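Local coordinates for protein 2-pyrone-4,6-dicarboxylic acid hydrolase, putative (Pseudomonas putida, PDB 2FFI) that is a putative amidohydrolase-family enzyme with a TIM-barrel fold that probably hydrolyses the lactone 2-pyrone-4,6-dicarboxylate, at residues H20-G25 / N37-L42; L42-L46 / T78-L83; L59-S63 / V109-L113. All blocks are in the same frame, centred on the assembly; numbering follows the deposited sequence.

Interaction 1 of 3, residues H20-G25 / N37-L42; sequences HVFSRG and NYDAPL. With PO4 (phosphate ion), chain C.
Phe-22 and Ala-40 form a single antiparallel bridge that closes a loop on a TIM barrel, beside a site occupied by a phosphate ion. They are a hydrogen-bonded pair. Ala-40 N gives to Phe-22 O at 2.8 Å and Phe-22 N to Ala-40 O at 3.0 Å. Around this clasp the side chains form a small apolar cluster. Ala-40 CB sits over the centre of the Phe-22 ring, 4.0 Å from its centroid, a CH-pi contact almost on the ring normal. The rings of Phe-22 and Tyr-38 meet obliquely, with planes 46° apart and Phe-22 CZ 3.8 Å from Tyr-38 CE1. Both rings project between their own backbone N and carbonyl carbon (chi1 45° and 54°), which turns them to one another alongside the bridge. Phe-64 meets Phe-22 edge-to-face, and the Tyr-38 hydroxyl bonds to Glu-243.

The two ends of segment 20-25 do different work. At one, His-20 ND1 is hydrogen-bonded to Val-60 O, and NE2 is turned to the phosphate, with weak bonds to its O1 (2.8 Å) and O4 (3.0 Å). At the other, exposed end, the extended chain of Arg-24 runs past the Asn-37 carbonyl, and NH1 makes a weak hydrogen bond to Asn-37 O at 2.8 Å.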
loop_
_atom_site.group_PDB
_atom_site.type_symbol
_atom_site.label_atom_id
_atom_site.label_comp_id
_atom_site.label_asym_id
_atom_site.label_seq_id
_atom_site.Cartn_x
_atom_site.Cartn_y
_atom_site.Cartn_z
ATOM N N HIS A 20 -6.259 4.650 -4.528
ATOM C CA HIS A 20 -6.966 4.059 -5.656
ATOM C C HIS A 20 -7.689 5.095 -6.514
ATOM O O HIS A 20 -8.091 6.139 -6.014
ATOM C CB HIS A 20 -8.005 3.053 -5.141
ATOM C CG HIS A 20 -7.450 2.029 -4.211
ATOM N ND1 HIS A 20 -6.530 1.085 -4.618
ATOM C CD2 HIS A 20 -7.626 1.836 -2.883
ATOM C CE1 HIS A 20 -6.157 0.365 -3.578
ATOM N NE2 HIS A 20 -6.806 0.801 -2.512
ATOM N N VAL A 21 -7.847 4.799 -7.801
ATOM C CA VAL A 21 -8.587 5.670 -8.704
ATOM C C VAL A 21 -9.393 4.761 -9.628
ATOM O O VAL A 21 -8.954 3.663 -9.958
ATOM C CB VAL A 21 -7.659 6.641 -9.552
ATOM C CG1 VAL A 21 -6.887 7.559 -8.629
ATOM C CG2 VAL A 21 -6.712 5.855 -10.476
ATOM N N PHE A 22 -10.588 5.205 -10.008
ATOM C CA PHE A 22 -11.457 4.436 -10.903
ATOM C C PHE A 22 -12.643 5.303 -11.272
ATOM O O PHE A 22 -13.126 6.046 -10.444
ATOM C CB PHE A 22 -11.901 3.114 -10.235
ATOM C CG PHE A 22 -12.344 3.263 -8.803
ATOM C CD1 PHE A 22 -13.646 3.641 -8.493
ATOM C CD2 PHE A 22 -11.459 3.000 -7.764
ATOM C CE1 PHE A 22 -14.062 3.747 -7.174
ATOM C CE2 PHE A 22 -11.866 3.107 -6.437
ATOM C CZ PHE A 22 -13.176 3.480 -6.145
ATOM N N SER A 23 -13.090 5.219 -12.522
ATOM C CA SER A 23 -14.204 6.033 -12.996
ATOM C C SER A 23 -15.567 5.345 -12.890
ATOM O O SER A 23 -15.715 4.180 -13.255
ATOM C CB SER A 23 -13.954 6.453 -14.444
ATOM O OG SER A 23 -14.972 7.322 -14.903
ATOM N N ARG A 24 -16.555 6.079 -12.381
ATOM C CA ARG A 24 -17.915 5.569 -12.216
ATOM C C ARG A 24 -18.523 5.259 -13.585
ATOM O O ARG A 24 -19.317 4.323 -13.732
ATOM C CB ARG A 24 -18.763 6.604 -11.453
ATOM C CG ARG A 24 -20.264 6.326 -11.377
ATOM C CD ARG A 24 -20.966 7.362 -10.489
ATOM N NE ARG A 24 -22.411 7.438 -10.711
ATOM C CZ ARG A 24 -23.269 6.436 -10.520
ATOM N NH1 ARG A 24 -22.835 5.258 -10.099
ATOM N NH2 ARG A 24 -24.566 6.614 -10.755
ATOM N N GLY A 25 -18.147 6.051 -14.583
ATOM C CA GLY A 25 -18.645 5.820 -15.928
ATOM C C GLY A 25 -18.058 4.533 -16.490
ATOM O O GLY A 25 -18.708 3.836 -17.277
ATOM N N ASN A 37 -19.476 2.445 -6.904
ATOM C CA ASN A 37 -20.651 3.304 -6.923
ATOM C C ASN A 37 -20.315 4.758 -7.224
ATOM O O ASN A 37 -20.902 5.368 -8.125
ATOM C CB ASN A 37 -21.398 3.207 -5.595
ATOM C CG ASN A 37 -22.587 4.131 -5.544
ATOM O OD1 ASN A 37 -22.488 5.250 -5.051
ATOM N ND2 ASN A 37 -23.712 3.686 -6.090
ATOM N N TYR A 38 -19.386 5.313 -6.454
ATOM C CA TYR A 38 -18.969 6.687 -6.663
ATOM C C TYR A 38 -17.798 6.696 -7.634
ATOM O O TYR A 38 -17.293 5.643 -8.038
ATOM C CB TYR A 38 -18.565 7.330 -5.342
ATOM C CG TYR A 38 -17.536 6.538 -4.597
ATOM C CD1 TYR A 38 -16.178 6.705 -4.856
ATOM C CD2 TYR A 38 -17.920 5.595 -3.649
ATOM C CE1 TYR A 38 -15.222 5.949 -4.186
ATOM C CE2 TYR A 38 -16.979 4.831 -2.975
ATOM C CZ TYR A 38 -15.633 5.011 -3.247
ATOM O OH TYR A 38 -14.705 4.246 -2.589
ATOM N N ASP A 39 -17.368 7.894 -8.004
ATOM C CA ASP A 39 -16.286 8.050 -8.957
ATOM C C ASP A 39 -15.030 8.602 -8.297
ATOM O O ASP A 39 -15.093 9.575 -7.546
ATOM C CB ASP A 39 -16.754 8.969 -10.090
ATOM C CG ASP A 39 -15.858 8.905 -11.304
ATOM O OD1 ASP A 39 -16.251 9.427 -12.374
ATOM O OD2 ASP A 39 -14.754 8.336 -11.185
ATOM N N ALA A 40 -13.891 7.975 -8.579
ATOM C CA ALA A 40 -12.605 8.395 -8.012
ATOM C C ALA A 40 -11.626 8.706 -9.137
ATOM O O ALA A 40 -10.572 8.086 -9.249
ATOM C CB ALA A 40 -12.043 7.292 -7.111
ATOM N N PRO A 41 -11.960 9.692 -9.983
ATOM C CA PRO A 41 -11.086 10.060 -11.100
ATOM C C PRO A 41 -9.713 10.591 -10.666
ATOM O O PRO A 41 -9.535 11.058 -9.541
ATOM C CB PRO A 41 -11.914 11.103 -11.846
ATOM C CG PRO A 41 -12.620 11.810 -10.742
ATOM C CD PRO A 41 -13.057 10.667 -9.834
ATOM N N LEU A 42 -8.750 10.518 -11.573
ATOM C CA LEU A 42 -7.406 10.972 -11.276
ATOM C C LEU A 42 -7.474 12.421 -10.784
ATOM O O LEU A 42 -6.886 12.778 -9.766
ATOM C CB LEU A 42 -6.532 10.879 -12.530
ATOM C CG LEU A 42 -5.135 10.274 -12.453
ATOM C CD1 LEU A 42 -4.388 10.714 -13.684
ATOM C CD2 LEU A 42 -4.395 10.718 -11.212
HETATM P P PO4 C . -7.408 -1.075 0.267
HETATM O O1 PO4 C . -6.679 -1.477 -0.962
HETATM O O2 PO4 C . -8.220 -2.215 0.764
HETATM O O3 PO4 C . -6.435 -0.681 1.312
HETATM O O4 PO4 C . -8.302 0.066 -0.047
#

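Interaction 2 of 3, residues L42-L46 / T78-L83; sequences LGDYL and TVPGQL
Leu-42 opens helix 42-51, and Thr-78 is the last residue of helix 70-78; with CA atoms 8.7 Å apart they mark the closest backbone approach. The 42-46 segment is a first helical turn, fastened by the bond from Leu-46 N to Leu-42 O. Facing it, the chain abandons helical geometry at Val-79 and swings through Pro-80 and Gly-81 before returning at Leu-83. The gap between the backbones is bridged by side chains alone, nearly all of them apolar.

Leu-42 spreads its two methyls over different partners. CD1 meets Thr-78 CG2 tip to tip at 3.5 Å and also touches Val-79 CG2, while CD2 lies 3.7 Å from Leu-83 CD1 as the two leucines pass side by side, pointing opposite ways. One turn further on, Leu-46 CD2 meets Val-79 CG1 at 3.5 Å, again end on. In Val-79, CG1 lies beside the backbone N and CG2 between N and the carbonyl carbon (chi1 -76°), a fork whose prongs serve Leu-46 and Leu-42 respectively. Leu-83 CD2 approaches the edge of the Tyr-45 ring, 4.1 Å from CE2.

The polar ends are engaged elsewhere: Tyr-45 OH with Asp-16, Thr-78 OG1 with Ser-74 O, and Gln-82 NE2 with Ser-55 O. Gln-82 also pairs through its backbone with Gly-57, so the segment runs from the outer helices to the barrel strands. The contact packs the first turn of helix 42-51 on the loop that leaves helix 70-78, in the helical layer outside the strands of the TIM barrel.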
loop_
_atom_site.group_PDB
_atom_site.type_symbol
_atom_site.label_atom_id
_atom_site.label_comp_id
_atom_site.label_asym_id
_atom_site.label_seq_id
_atom_site.Cartn_x
_atom_site.Cartn_y
_atom_site.Cartn_z
ATOM N N LEU A 42 -8.750 10.518 -11.573
ATOM C CA LEU A 42 -7.406 10.972 -11.276
ATOM C C LEU A 42 -7.474 12.421 -10.784
ATOM O O LEU A 42 -6.886 12.778 -9.766
ATOM C CB LEU A 42 -6.532 10.879 -12.530
ATOM C CG LEU A 42 -5.135 10.274 -12.453
ATOM C CD1 LEU A 42 -4.388 10.714 -13.684
ATOM C CD2 LEU A 42 -4.395 10.718 -11.212
ATOM N N GLY A 43 -8.213 13.248 -11.506
ATOM C CA GLY A 43 -8.329 14.642 -11.126
ATOM C C GLY A 43 -8.676 14.854 -9.662
ATOM O O GLY A 43 -8.058 15.673 -8.965
ATOM N N ASP A 44 -9.670 14.129 -9.169
ATOM C CA ASP A 44 -10.043 14.322 -7.780
ATOM C C ASP A 44 -8.886 14.009 -6.853
ATOM O O ASP A 44 -8.577 14.786 -5.952
ATOM C CB ASP A 44 -11.253 13.464 -7.410
ATOM C CG ASP A 44 -12.534 13.925 -8.090
ATOM O OD1 ASP A 44 -13.613 13.426 -7.690
ATOM O OD2 ASP A 44 -12.468 14.766 -9.022
ATOM N N TYR A 45 -8.246 12.867 -7.071
ATOM C CA TYR A 45 -7.120 12.453 -6.242
ATOM C C TYR A 45 -5.985 13.467 -6.292
ATOM O O TYR A 45 -5.417 13.829 -5.264
ATOM C CB TYR A 45 -6.603 11.103 -6.712
ATOM C CG TYR A 45 -5.371 10.669 -5.974
ATOM C CD1 TYR A 45 -5.371 10.570 -4.589
ATOM C CD2 TYR A 45 -4.202 10.355 -6.660
ATOM C CE1 TYR A 45 -4.227 10.168 -3.904
ATOM C CE2 TYR A 45 -3.066 9.951 -5.988
ATOM C CZ TYR A 45 -3.086 9.862 -4.620
ATOM O OH TYR A 45 -1.970 9.457 -3.955
ATOM N N LEU A 46 -5.656 13.907 -7.501
ATOM C CA LEU A 46 -4.606 14.881 -7.688
ATOM C C LEU A 46 -4.970 16.147 -6.934
ATOM O O LEU A 46 -4.109 16.792 -6.343
ATOM C CB LEU A 46 -4.426 15.156 -9.178
ATOM C CG LEU A 46 -3.265 14.421 -9.857
ATOM C CD1 LEU A 46 -3.124 13.040 -9.287
ATOM C CD2 LEU A 46 -3.487 14.382 -11.356
ATOM N N THR A 78 -0.899 9.804 -17.837
ATOM C CA THR A 78 -1.596 11.088 -17.798
ATOM C C THR A 78 -0.781 12.128 -17.027
ATOM O O THR A 78 -0.687 13.287 -17.424
ATOM C CB THR A 78 -2.989 10.908 -17.166
ATOM O OG1 THR A 78 -3.852 10.280 -18.120
ATOM C CG2 THR A 78 -3.592 12.234 -16.758
ATOM N N VAL A 79 -0.184 11.700 -15.927
ATOM C CA VAL A 79 0.646 12.580 -15.130
ATOM C C VAL A 79 1.973 11.870 -14.938
ATOM O O VAL A 79 2.233 11.264 -13.890
ATOM C CB VAL A 79 0.028 12.869 -13.762
ATOM C CG1 VAL A 79 -1.110 13.859 -13.912
ATOM C CG2 VAL A 79 -0.477 11.573 -13.136
ATOM N N PRO A 80 2.833 11.930 -15.966
ATOM C CA PRO A 80 4.152 11.287 -15.923
ATOM C C PRO A 80 5.076 11.772 -14.799
ATOM O O PRO A 80 5.183 12.967 -14.536
ATOM C CB PRO A 80 4.707 11.574 -17.317
ATOM C CG PRO A 80 4.067 12.893 -17.669
ATOM C CD PRO A 80 2.648 12.676 -17.227
ATOM N N GLY A 81 5.741 10.824 -14.145
ATOM C CA GLY A 81 6.653 11.159 -13.076
ATOM C C GLY A 81 5.970 11.377 -11.746
ATOM O O GLY A 81 6.484 10.960 -10.707
ATOM N N GLN A 82 4.800 12.006 -11.770
ATOM C CA GLN A 82 4.060 12.303 -10.540
ATOM C C GLN A 82 3.555 11.093 -9.756
ATOM O O GLN A 82 3.396 11.165 -8.542
ATOM C CB GLN A 82 2.882 13.244 -10.855
ATOM C CG GLN A 82 2.089 13.689 -9.622
ATOM C CD GLN A 82 1.299 14.981 -9.838
ATOM O OE1 GLN A 82 0.634 15.149 -10.866
ATOM N NE2 GLN A 82 1.354 15.891 -8.855
ATOM N N LEU A 83 3.331 9.977 -10.436
ATOM C CA LEU A 83 2.819 8.800 -9.762
ATOM C C LEU A 83 3.595 7.549 -10.101
ATOM O O LEU A 83 4.327 7.523 -11.088
ATOM C CB LEU A 83 1.360 8.582 -10.152
ATOM C CG LEU A 83 0.393 9.724 -9.858
ATOM C CD1 LEU A 83 -0.975 9.442 -10.474
ATOM C CD2 LEU A 83 0.301 9.912 -8.346
#

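Interaction 3 of 3, residues L59-S63 / V109-L113; sequences LVQPS and VRLNL. With PO4 (phosphate ion), chain C.
The guanidinium of Arg-110 is sandwiched between two side chains. Val-60 CG1 lies over one face, 3.9 Å from NH2, and Asn-112 OD1, from the arginine's own segment, lies over the opposite face, 3.5 Å from the plane. The edge is given to oxygen: phosphate O1 sits close to the plane, and the carbonyl oxygen of Gln-61 is also near the plane but more distant, 3.7 Å from NH2.

Both terminal nitrogens converge on the same phosphate oxygen. NH2 donates to O1 at 2.7 Å with an N-H...O angle of 133°, and NH1 donates to it as well, at a modelled separation of 2.5 Å that is too short to be read closely at this resolution. The group arrives there on an extended chain: CG stands opposite the backbone N (chi1 -163°), and the later torsions stay roughly trans, carrying the charge from the end of strand 108-110 to the ion. Val-60 crosses this chain at about a right angle, and CG1 also touches Arg-110 CD at 3.9 Å. Further along, Ser-63 OG and Asn-112 ND2 come too close in the model for their relation to be trusted.

NH1 also forms a salt bridge with Asp-166, which helps to hold the group, and His-167 gives the phosphate a further bond. Although the phosphate probably came from the crystallisation liquor, the donors gathered from Arg-110, His-20 and His-167 suggest a site suited to an anion at the mouth of the barrel, consistent with a dicarboxylate substrate offering a carboxylate there.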
loop_
_atom_site.group_PDB
_atom_site.type_symbol
_atom_site.label_atom_id
_atom_site.label_comp_id
_atom_site.label_asym_id
_atom_site.label_seq_id
_atom_site.Cartn_x
_atom_site.Cartn_y
_atom_site.Cartn_z
ATOM N N LEU A 59 -0.466 4.884 -7.112
ATOM C CA LEU A 59 -1.776 4.319 -7.429
ATOM C C LEU A 59 -1.725 2.815 -7.234
ATOM O O LEU A 59 -0.963 2.126 -7.880
ATOM C CB LEU A 59 -2.159 4.619 -8.883
ATOM C CG LEU A 59 -2.285 6.085 -9.318
ATOM C CD1 LEU A 59 -2.665 6.178 -10.782
ATOM C CD2 LEU A 59 -3.330 6.780 -8.439
ATOM N N VAL A 60 -2.518 2.290 -6.326
ATOM C CA VAL A 60 -2.512 0.858 -6.158
ATOM C C VAL A 60 -3.742 0.336 -6.873
ATOM O O VAL A 60 -4.780 1.003 -6.928
ATOM C CB VAL A 60 -2.536 0.461 -4.672
ATOM C CG1 VAL A 60 -2.762 -1.020 -4.536
ATOM C CG2 VAL A 60 -1.211 0.847 -4.015
ATOM N N GLN A 61 -3.610 -0.839 -7.464
ATOM C CA GLN A 61 -4.728 -1.444 -8.171
ATOM C C GLN A 61 -5.859 -1.738 -7.177
ATOM O O GLN A 61 -5.633 -2.346 -6.126
ATOM C CB GLN A 61 -4.274 -2.742 -8.859
ATOM C CG GLN A 61 -5.403 -3.563 -9.454
ATOM C CD GLN A 61 -6.063 -2.884 -10.631
ATOM O OE1 GLN A 61 -6.042 -1.653 -10.756
ATOM N NE2 GLN A 61 -6.672 -3.685 -11.503
ATOM N N PRO A 62 -7.083 -1.279 -7.483
ATOM C CA PRO A 62 -8.213 -1.528 -6.582
ATOM C C PRO A 62 -8.696 -2.979 -6.763
ATOM O O PRO A 62 -8.859 -3.441 -7.891
ATOM C CB PRO A 62 -9.239 -0.482 -7.025
ATOM C CG PRO A 62 -8.951 -0.310 -8.475
ATOM C CD PRO A 62 -7.454 -0.369 -8.584
ATOM N N SER A 63 -8.922 -3.697 -5.665
ATOM C CA SER A 63 -9.360 -5.096 -5.739
ATOM C C SER A 63 -10.471 -5.418 -6.729
ATOM O O SER A 63 -10.344 -6.357 -7.517
ATOM C CB SER A 63 -9.808 -5.599 -4.372
ATOM O OG SER A 63 -8.738 -5.586 -3.452
ATOM N N VAL A 109 3.846 -5.315 -7.102
ATOM C CA VAL A 109 2.655 -6.116 -7.378
ATOM C C VAL A 109 1.994 -6.374 -6.045
ATOM O O VAL A 109 2.677 -6.590 -5.039
ATOM C CB VAL A 109 2.964 -7.504 -8.028
ATOM C CG1 VAL A 109 3.581 -7.331 -9.414
ATOM C CG2 VAL A 109 3.897 -8.298 -7.145
ATOM N N ARG A 110 0.665 -6.338 -6.040
ATOM C CA ARG A 110 -0.115 -6.569 -4.831
ATOM C C ARG A 110 -0.925 -7.836 -5.026
ATOM O O ARG A 110 -1.689 -7.959 -5.977
ATOM C CB ARG A 110 -1.074 -5.404 -4.569
ATOM C CG ARG A 110 -1.635 -5.339 -3.136
ATOM C CD ARG A 110 -2.985 -4.615 -3.113
ATOM N NE ARG A 110 -3.334 -4.043 -1.807
ATOM C CZ ARG A 110 -4.440 -3.332 -1.581
ATOM N NH1 ARG A 110 -4.681 -2.842 -0.374
ATOM N NH2 ARG A 110 -5.319 -3.116 -2.559
ATOM N N LEU A 111 -0.747 -8.788 -4.128
ATOM C CA LEU A 111 -1.484 -10.040 -4.200
ATOM C C LEU A 111 -2.908 -9.740 -3.725
ATOM O O LEU A 111 -3.894 -10.176 -4.348
ATOM C CB LEU A 111 -0.829 -11.075 -3.285
ATOM C CG LEU A 111 0.649 -11.353 -3.569
ATOM C CD1 LEU A 111 1.157 -12.359 -2.590
ATOM C CD2 LEU A 111 0.822 -11.855 -4.991
ATOM N N ASN A 112 -2.984 -8.988 -2.618
ATOM C CA ASN A 112 -4.237 -8.564 -1.975
ATOM C C ASN A 112 -5.215 -9.703 -1.681
ATOM O O ASN A 112 -6.123 -9.966 -2.468
ATOM C CB ASN A 112 -4.938 -7.499 -2.823
ATOM C CG ASN A 112 -6.266 -7.046 -2.223
ATOM O OD1 ASN A 112 -6.312 -6.349 -1.202
ATOM N ND2 ASN A 112 -7.358 -7.445 -2.861
ATOM N N LEU A 113 -5.036 -10.368 -0.541
ATOM C CA LEU A 113 -5.905 -11.483 -0.165
ATOM C C LEU A 113 -7.144 -10.992 0.596
ATOM O O LEU A 113 -8.260 -11.046 0.074
ATOM C CB LEU A 113 -5.120 -12.486 0.676
ATOM C CG LEU A 113 -3.753 -12.919 0.139
ATOM C CD1 LEU A 113 -3.825 -13.164 -1.371
ATOM C CD2 LEU A 113 -2.730 -11.855 0.448
HETATM P P PO4 C . -7.408 -1.075 0.267
HETATM O O1 PO4 C . -6.679 -1.477 -0.962
HETATM O O2 PO4 C . -8.220 -2.215 0.764
HETATM O O3 PO4 C . -6.435 -0.681 1.312
HETATM O O4 PO4 C . -8.302 0.066 -0.047
#

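From the N terminus, interaction 1 closes the excursion that includes helix 24-29, and Leu-42 passes the chain directly into interaction 2, so the two stand in series. Interaction 2 closes a longer loop, through strand 56-57 and helix 70-78. Interaction 3 opens inside that loop, at 59-63, and closes beyond it, at 109-113, so these two cross rather than nest. Leu-59 touches both other contacts: its methyls pack on Val-21 of interaction 1 and on Tyr-45 and Leu-83 of interaction 2. Interactions 1 and 3 converge on the phosphate, whereas interaction 2 joins helix 42-51 to the loop after helix 70-78, about 18 Å, centre to centre, from interaction 3.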